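PDB 4LPS: Hydrogenase/urease maturation factor HypB from Helicobacter pylori, which is a nickel-binding GTPase required for nickel insertion into [NiFe] hydrogenases and for urease maturation. Local coordinates for residues Ala35-Lys38 with Glu39-Leu42; Asp163-Val166 with Leu167-Thr171; Gln196-Glu199 with Asp200-Leu204. All coordinates share one frame; numbering follows the deposited sequence.

How the contacts relate
Contact 1 lies on helix 29-43, about 31 Å from contact 2 and 32 Å from contact 3, centre to centre. Contacts 2 and 3 are neighbours, with centres about 9 Å apart, and both belong to the nucleotide-binding domain. Contact 2 is a surface turn; contacts 1 and 3 are partly buried helix faces. The chemistry follows this placing. In contact 1 a tyrosine and a methionine pack inward, while an arginine holds a phosphate. Contact 2 carries a salt-bridge network. Contact 3 joins a glutamine to a buried aspartate. Contacts 2 and 3 touch, and the turn 165-168 packs against helix 194-204.

Contact 1: Ala35-Lys38 with Glu39-Leu42; sequences AEMK and ERYL. With PO4 (phosphate ion), chain I.
Met-37 and Tyr-41 sit one turn apart on helix 29-43, and their side chains cross at a slant. The methyl CE of Met-37 comes to 3.8 Å from CE1 of the Tyr-41 ring. CB of Met-37 lies near the phenol end of the same ring. Met-37 is bent at both chi2 (-54°) and chi3 (-57°), which turns its terminal methyl toward the ring. One face of the ring looks onto the backbone: O of Met-37 stands 3.1 Å above the ring plane, offset toward the rim. That same oxygen accepts the Tyr-41 N-H at 2.9 Å from N. The phenol OH is bonded to O of Leu-148. Both side chains also pack on helix 110-122, Met-37 against Glu-114 and Phe-117, Tyr-41 against Ile-113.

Glu-36 and Glu-39 run side by side and point the same way. Their carboxylate planes are turned 77° apart, and Glu-36 OE1 stays 5.6 Å from Glu-39 OE1. A water donates to O of Glu-36 and, weakly, to OE2 of Glu-39.

Arg-40 uses the edge of its guanidinium. NE gives a fairly straight bond to O4 of the phosphate, 2.8 Å long, and NH1 gives a second one to O2, 2.9 Å. The phosphorus lies in the guanidinium plane, as expected for a two-pronged grip on an oxyanion. NH2 forms a salt bridge to Asp-118 of helix 110-122. The guanidinium is therefore held from two directions, which should limit its rotation. The phosphate probably comes from the crystallisation liquor. The bonds of Tyr-41 and Arg-40 thus tie this helix to the body of the protein, and the arginine can meet a carboxylate and an oxyanion together.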
loop_
_atom_site.group_PDB
_atom_site.type_symbol
_atom_site.label_atom_id
_atom_site.label_comp_id
_atom_site.label_asym_id
_atom_site.label_seq_id
_atom_site.Cartn_x
_atom_site.Cartn_y
_atom_site.Cartn_z
ATOM N N ALA A 35 17.458 -2.529 0.096
ATOM C CA ALA A 35 18.255 -1.624 0.914
ATOM C C ALA A 35 18.847 -0.497 0.072
ATOM O O ALA A 35 18.958 0.642 0.528
ATOM C CB ALA A 35 19.359 -2.395 1.627
ATOM N N GLU A 36 19.240 -0.827 -1.155
ATOM C CA GLU A 36 19.797 0.160 -2.076
ATOM C C GLU A 36 18.731 1.132 -2.566
ATOM O O GLU A 36 19.007 2.315 -2.767
ATOM C CB GLU A 36 20.464 -0.537 -3.259
ATOM C CG GLU A 36 21.754 -1.248 -2.890
ATOM C CD GLU A 36 22.367 -1.965 -4.067
ATOM O OE1 GLU A 36 23.601 -1.898 -4.229
ATOM O OE2 GLU A 36 21.608 -2.596 -4.830
ATOM N N MET A 37 17.519 0.630 -2.785
ATOM C CA MET A 37 16.412 1.496 -3.180
ATOM C C MET A 37 16.026 2.421 -2.036
ATOM O O MET A 37 15.645 3.568 -2.265
ATOM C CB MET A 37 15.198 0.680 -3.628
ATOM C CG MET A 37 15.342 0.038 -5.003
ATOM S SD MET A 37 15.769 1.220 -6.306
ATOM C CE MET A 37 14.410 2.382 -6.162
ATOM N N LYS A 38 16.098 1.907 -0.810
ATOM C CA LYS A 38 15.806 2.714 0.371
ATOM C C LYS A 38 16.771 3.894 0.510
ATOM O O LYS A 38 16.373 4.973 0.947
ATOM C CB LYS A 38 15.839 1.860 1.638
ATOM C CG LYS A 38 15.253 2.573 2.853
ATOM C CD LYS A 38 15.159 1.671 4.072
ATOM C CE LYS A 38 14.719 2.466 5.293
ATOM N NZ LYS A 38 14.698 1.635 6.524
ATOM N N GLU A 39 18.037 3.681 0.153
ATOM C CA GLU A 39 19.002 4.775 0.079
ATOM C C GLU A 39 18.485 5.904 -0.808
ATOM O O GLU A 39 18.545 7.075 -0.438
ATOM C CB GLU A 39 20.348 4.283 -0.457
ATOM C CG GLU A 39 21.015 3.206 0.381
ATOM C CD GLU A 39 22.312 2.721 -0.232
ATOM O OE1 GLU A 39 22.694 1.562 0.030
ATOM O OE2 GLU A 39 22.951 3.496 -0.981
ATOM N N ARG A 40 17.985 5.540 -1.985
ATOM C CA ARG A 40 17.491 6.516 -2.949
ATOM C C ARG A 40 16.205 7.187 -2.478
ATOM O O ARG A 40 15.995 8.372 -2.741
ATOM C CB ARG A 40 17.273 5.854 -4.310
ATOM C CG ARG A 40 18.526 5.193 -4.872
ATOM C CD ARG A 40 18.360 4.818 -6.334
ATOM N NE ARG A 40 18.195 5.998 -7.179
ATOM C CZ ARG A 40 17.802 5.961 -8.447
ATOM N NH1 ARG A 40 17.680 7.084 -9.139
ATOM N NH2 ARG A 40 17.529 4.798 -9.022
ATOM N N TYR A 41 15.345 6.429 -1.801
ATOM C CA TYR A 41 14.110 6.984 -1.254
ATOM C C TYR A 41 14.408 8.132 -0.308
ATOM O O TYR A 41 13.793 9.196 -0.380
ATOM C CB TYR A 41 13.308 5.921 -0.492
ATOM C CG TYR A 41 12.828 4.732 -1.297
ATOM C CD1 TYR A 41 12.689 4.801 -2.673
ATOM C CD2 TYR A 41 12.489 3.546 -0.663
ATOM C CE1 TYR A 41 12.236 3.717 -3.398
ATOM C CE2 TYR A 41 12.037 2.460 -1.375
ATOM C CZ TYR A 41 11.914 2.549 -2.740
ATOM O OH TYR A 41 11.462 1.460 -3.445
ATOM N N LEU A 42 15.375 7.902 0.573
ATOM C CA LEU A 42 15.761 8.876 1.585
ATOM C C LEU A 42 16.482 10.059 0.945
ATOM O O LEU A 42 16.303 11.203 1.358
ATOM C CB LEU A 42 16.637 8.213 2.652
ATOM C CG LEU A 42 15.985 7.018 3.364
ATOM C CD1 LEU A 42 16.896 6.432 4.438
ATOM C CD2 LEU A 42 14.631 7.398 3.952
HETATM P P PO4 I . 18.863 9.546 -6.470
HETATM O O1 PO4 I . 18.575 10.598 -5.430
HETATM O O2 PO4 I . 17.669 9.425 -7.380
HETATM O O3 PO4 I . 20.067 9.932 -7.292
HETATM O O4 PO4 I . 19.129 8.227 -5.793
HETATM O O HOH W 1 21.529 2.949 -3.523
#

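Contact 2: Asp163-Val166 with Leu167-Thr171; sequences DDKV and LKYPT
Asp-164, just before the short, weakly bonded helical turn 165-168, meets Lys-168 at its end in a salt-bridge network that also takes in Lys-165. The turn follows strand 152-158 of the P-loop NTPase fold.

The network lies on the surface. Asp-164 divides its carboxylate between two lysines. OD2 receives NZ of Lys-168 at 2.8 Å, and OD1 receives NZ of Lys-165 at 3.0 Å. Both ammonium groups approach on the syn side and a little out of the carboxylate plane. Lys-168 reaches it with a chain extended beyond CG; Lys-165 gets there by bending at chi2 (-67°) and chi4 (-72°). NZ of Lys-165 and NZ of Lys-168 are 4.1 Å apart, and the shared carboxylate probably offsets their like charge. NZ of Lys-165 also donates to O of Glu-161.

The other side is tightly packed. Val-166 is buried against Leu-157 and against Asp-200 and Leu-204 of helix 194-204. Leu-167 is more exposed but rests on the same two residues of that helix.

At the end of the turn the backbone bonding is loose. N of Tyr-169 donates to O of Lys-165 at 3.0 Å and only weakly to O of Val-166. Tyr-169 then takes the N-cap position of helix 170-174. Its ring runs alongside the Lys-165 chain, pointing the same way, and packs on Leu-140 and Val-141. O of Lys-165 lies in the ring plane at its edge, 3.4 Å from CD1 of Tyr-169.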
loop_
_atom_site.group_PDB
_atom_site.type_symbol
_atom_site.label_atom_id
_atom_site.label_comp_id
_atom_site.label_asym_id
_atom_site.label_seq_id
_atom_site.Cartn_x
_atom_site.Cartn_y
_atom_site.Cartn_z
ATOM N N ASP A 163 -14.260 -12.127 7.095
ATOM C CA ASP A 163 -13.591 -11.679 8.312
ATOM C C ASP A 163 -12.624 -12.725 8.868
ATOM O O ASP A 163 -12.054 -12.545 9.945
ATOM C CB ASP A 163 -14.633 -11.280 9.370
ATOM C CG ASP A 163 -15.594 -12.412 9.722
ATOM O OD1 ASP A 163 -15.245 -13.599 9.549
ATOM O OD2 ASP A 163 -16.719 -12.109 10.175
ATOM N N ASP A 164 -12.451 -13.816 8.125
ATOM C CA ASP A 164 -11.614 -14.929 8.558
ATOM C C ASP A 164 -10.246 -14.953 7.881
ATOM O O ASP A 164 -9.451 -15.867 8.105
ATOM C CB ASP A 164 -12.335 -16.250 8.287
ATOM C CG ASP A 164 -12.514 -16.523 6.804
ATOM O OD1 ASP A 164 -12.735 -15.564 6.036
ATOM O OD2 ASP A 164 -12.431 -17.700 6.399
ATOM N N LYS A 165 -9.957 -13.945 7.066
ATOM C CA LYS A 165 -8.822 -14.037 6.157
ATOM C C LYS A 165 -7.476 -13.815 6.838
ATOM O O LYS A 165 -6.439 -14.229 6.312
ATOM C CB LYS A 165 -8.996 -13.049 5.006
ATOM C CG LYS A 165 -10.112 -13.438 4.044
ATOM C CD LYS A 165 -9.746 -14.715 3.300
ATOM C CE LYS A 165 -10.862 -15.156 2.370
ATOM N NZ LYS A 165 -12.031 -15.701 3.119
ATOM N N VAL A 166 -7.486 -13.163 8.000
ATOM C CA VAL A 166 -6.238 -12.794 8.660
ATOM C C VAL A 166 -5.429 -14.043 9.009
ATOM O O VAL A 166 -4.245 -14.134 8.688
ATOM C CB VAL A 166 -6.482 -11.965 9.939
ATOM C CG1 VAL A 166 -5.188 -11.786 10.720
ATOM C CG2 VAL A 166 -7.069 -10.609 9.590
ATOM N N LEU A 167 -6.072 -15.000 9.668
ATOM C CA LEU A 167 -5.401 -16.242 10.037
ATOM C C LEU A 167 -5.142 -17.166 8.844
ATOM O O LEU A 167 -4.307 -18.070 8.929
ATOM C CB LEU A 167 -6.209 -16.986 11.104
ATOM C CG LEU A 167 -6.201 -16.357 12.499
ATOM C CD1 LEU A 167 -6.585 -17.371 13.571
ATOM C CD2 LEU A 167 -4.848 -15.744 12.806
ATOM N N LYS A 168 -5.860 -16.953 7.744
ATOM C CA LYS A 168 -5.644 -17.745 6.536
ATOM C C LYS A 168 -4.412 -17.286 5.773
ATOM O O LYS A 168 -3.790 -18.071 5.056
ATOM C CB LYS A 168 -6.870 -17.689 5.626
ATOM C CG LYS A 168 -7.991 -18.629 6.042
ATOM C CD LYS A 168 -9.153 -18.548 5.067
ATOM C CE LYS A 168 -10.180 -19.629 5.351
ATOM N NZ LYS A 168 -11.388 -19.475 4.493
ATOM N N TYR A 169 -4.064 -16.012 5.926
ATOM C CA TYR A 169 -2.871 -15.485 5.279
ATOM C C TYR A 169 -1.990 -14.767 6.303
ATOM O O TYR A 169 -1.725 -13.570 6.170
ATOM C CB TYR A 169 -3.260 -14.554 4.126
ATOM C CG TYR A 169 -4.100 -15.251 3.079
ATOM C CD1 TYR A 169 -5.478 -15.370 3.230
ATOM C CD2 TYR A 169 -3.512 -15.840 1.969
ATOM C CE1 TYR A 169 -6.249 -16.020 2.287
ATOM C CE2 TYR A 169 -4.275 -16.495 1.020
ATOM C CZ TYR A 169 -5.640 -16.582 1.186
ATOM O OH TYR A 169 -6.400 -17.236 0.243
ATOM N N PRO A 170 -1.532 -15.505 7.333
ATOM C CA PRO A 170 -0.833 -14.899 8.470
ATOM C C PRO A 170 0.463 -14.182 8.097
ATOM O O PRO A 170 0.773 -13.170 8.726
ATOM C CB PRO A 170 -0.548 -16.099 9.384
ATOM C CG PRO A 170 -0.524 -17.271 8.476
ATOM C CD PRO A 170 -1.561 -16.976 7.437
ATOM N N THR A 171 1.198 -14.681 7.105
ATOM C CA THR A 171 2.484 -14.081 6.748
ATOM C C THR A 171 2.294 -12.693 6.142
ATOM O O THR A 171 3.089 -11.785 6.391
ATOM C CB THR A 171 3.276 -14.976 5.762
ATOM O OG1 THR A 171 3.570 -16.235 6.383
ATOM C CG2 THR A 171 4.583 -14.316 5.352
#

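Contact 3: Gln196-Glu199 with Asp200-Leu204; sequences QVKE and DMQKL
Gln-196 and Asp-200 are joined twice across one turn of helix 194-204. The backbone bond runs from N of Asp-200 to O of Gln-196. The side-chain bond runs from NE2 of Gln-196 to OD1 of Asp-200, 3.2 Å and clearly bent, with an angle of 136° at the hydrogen. The amide and carboxylate planes are 57° apart. OD1 lies near the amide plane of Gln-196, but NE2 comes from above the carboxylate plane. The glutamine folds at chi2 (62°), which swings its amide back over the aspartate. NZ of Lys-203 adds a long salt bridge to OD1 of Asp-200, 3.5 Å away.

On another side of the helix, Lys-198 and Gln-202 share a water. It accepts from NZ of Lys-198 at 3.0 Å and donates to OE1 of Gln-202 at 2.7 Å. CE of Lys-198 also touches that OE1 at 3.6 Å.

Further out, Val-197 and Met-201 face the sheet: Val-197 packs on Ile-181 and Met-201 on Val-179, both of strand 178-182. This seats the helix in the beta-alpha-beta unit that leads to strand 210-212. The buried carboxylate of Asp-200 lies beside apolar side chains of the neighbouring turn, so the amide and the lysine probably help to stabilise its negative charge.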
loop_
_atom_site.group_PDB
_atom_site.type_symbol
_atom_site.label_atom_id
_atom_site.label_comp_id
_atom_site.label_asym_id
_atom_site.label_seq_id
_atom_site.Cartn_x
_atom_site.Cartn_y
_atom_site.Cartn_z
ATOM N N GLN A 196 -13.622 -10.226 14.761
ATOM C CA GLN A 196 -12.818 -11.370 14.342
ATOM C C GLN A 196 -11.454 -10.921 13.822
ATOM O O GLN A 196 -10.418 -11.486 14.181
ATOM C CB GLN A 196 -13.552 -12.169 13.266
ATOM C CG GLN A 196 -12.927 -13.520 12.940
ATOM C CD GLN A 196 -12.913 -14.466 14.126
ATOM O OE1 GLN A 196 -13.958 -14.774 14.699
ATOM N NE2 GLN A 196 -11.728 -14.938 14.495
ATOM N N VAL A 197 -11.467 -9.908 12.962
ATOM C CA VAL A 197 -10.238 -9.346 12.422
ATOM C C VAL A 197 -9.383 -8.761 13.539
ATOM O O VAL A 197 -8.164 -8.945 13.569
ATOM C CB VAL A 197 -10.532 -8.259 11.376
ATOM C CG1 VAL A 197 -9.238 -7.643 10.873
ATOM C CG2 VAL A 197 -11.322 -8.847 10.220
ATOM N N LYS A 198 -10.034 -8.050 14.453
ATOM C CA LYS A 198 -9.338 -7.425 15.571
ATOM C C LYS A 198 -8.650 -8.477 16.433
ATOM O O LYS A 198 -7.492 -8.315 16.813
ATOM C CB LYS A 198 -10.311 -6.601 16.416
ATOM C CG LYS A 198 -9.677 -5.924 17.624
ATOM C CD LYS A 198 -8.812 -4.747 17.184
ATOM C CE LYS A 198 -7.992 -4.180 18.334
ATOM N NZ LYS A 198 -6.991 -3.190 17.839
ATOM N N GLU A 199 -9.362 -9.563 16.717
ATOM C CA GLU A 199 -8.856 -10.604 17.601
ATOM C C GLU A 199 -7.754 -11.414 16.931
ATOM O O GLU A 199 -6.791 -11.823 17.584
ATOM C CB GLU A 199 -9.994 -11.523 18.042
ATOM C CG GLU A 199 -10.958 -10.880 19.030
ATOM C CD GLU A 199 -12.291 -11.598 19.093
ATOM O OE1 GLU A 199 -13.252 -11.021 19.648
ATOM O OE2 GLU A 199 -12.376 -12.740 18.592
ATOM N N ASP A 200 -7.912 -11.664 15.636
ATOM C CA ASP A 200 -6.895 -12.363 14.858
ATOM C C ASP A 200 -5.611 -11.548 14.775
ATOM O O ASP A 200 -4.510 -12.085 14.912
ATOM C CB ASP A 200 -7.412 -12.677 13.457
ATOM C CG ASP A 200 -8.381 -13.839 13.445
ATOM O OD1 ASP A 200 -8.570 -14.470 14.507
ATOM O OD2 ASP A 200 -8.946 -14.126 12.367
ATOM N N MET A 201 -5.756 -10.249 14.536
ATOM C CA MET A 201 -4.601 -9.358 14.501
ATOM C C MET A 201 -3.973 -9.234 15.881
ATOM O O MET A 201 -2.765 -9.019 16.001
ATOM C CB MET A 201 -4.981 -7.972 13.974
ATOM C CG MET A 201 -5.167 -7.898 12.470
ATOM S SD MET A 201 -3.682 -8.412 11.582
ATOM C CE MET A 201 -2.486 -7.213 12.167
ATOM N N GLN A 202 -4.794 -9.352 16.919
ATOM C CA GLN A 202 -4.293 -9.317 18.289
ATOM C C GLN A 202 -3.293 -10.444 18.540
ATOM O O GLN A 202 -2.289 -10.254 19.225
ATOM C CB GLN A 202 -5.452 -9.421 19.284
ATOM C CG GLN A 202 -6.159 -8.102 19.555
ATOM C CD GLN A 202 -5.282 -7.091 20.262
ATOM O OE1 GLN A 202 -5.345 -5.895 19.975
ATOM N NE2 GLN A 202 -4.464 -7.563 21.197
ATOM N N LYS A 203 -3.578 -11.615 17.980
ATOM C CA LYS A 203 -2.691 -12.771 18.094
ATOM C C LYS A 203 -1.435 -12.615 17.234
ATOM O O LYS A 203 -0.329 -12.938 17.669
ATOM C CB LYS A 203 -3.440 -14.054 17.723
ATOM C CG LYS A 203 -4.687 -14.305 18.577
ATOM C CD LYS A 203 -5.116 -15.770 18.540
ATOM C CE LYS A 203 -6.044 -16.057 17.370
ATOM N NZ LYS A 203 -7.441 -15.616 17.645
ATOM N N LEU A 204 -1.618 -12.126 16.012
ATOM C CA LEU A 204 -0.537 -12.068 15.032
ATOM C C LEU A 204 0.402 -10.894 15.270
ATOM O O LEU A 204 1.615 -11.072 15.384
ATOM C CB LEU A 204 -1.112 -11.978 13.616
ATOM C CG LEU A 204 -1.056 -13.229 12.739
ATOM C CD1 LEU A 204 -1.546 -14.440 13.506
ATOM C CD2 LEU A 204 -1.878 -13.023 11.477
HETATM O O HOH W 2 -5.207 -5.572 17.278
#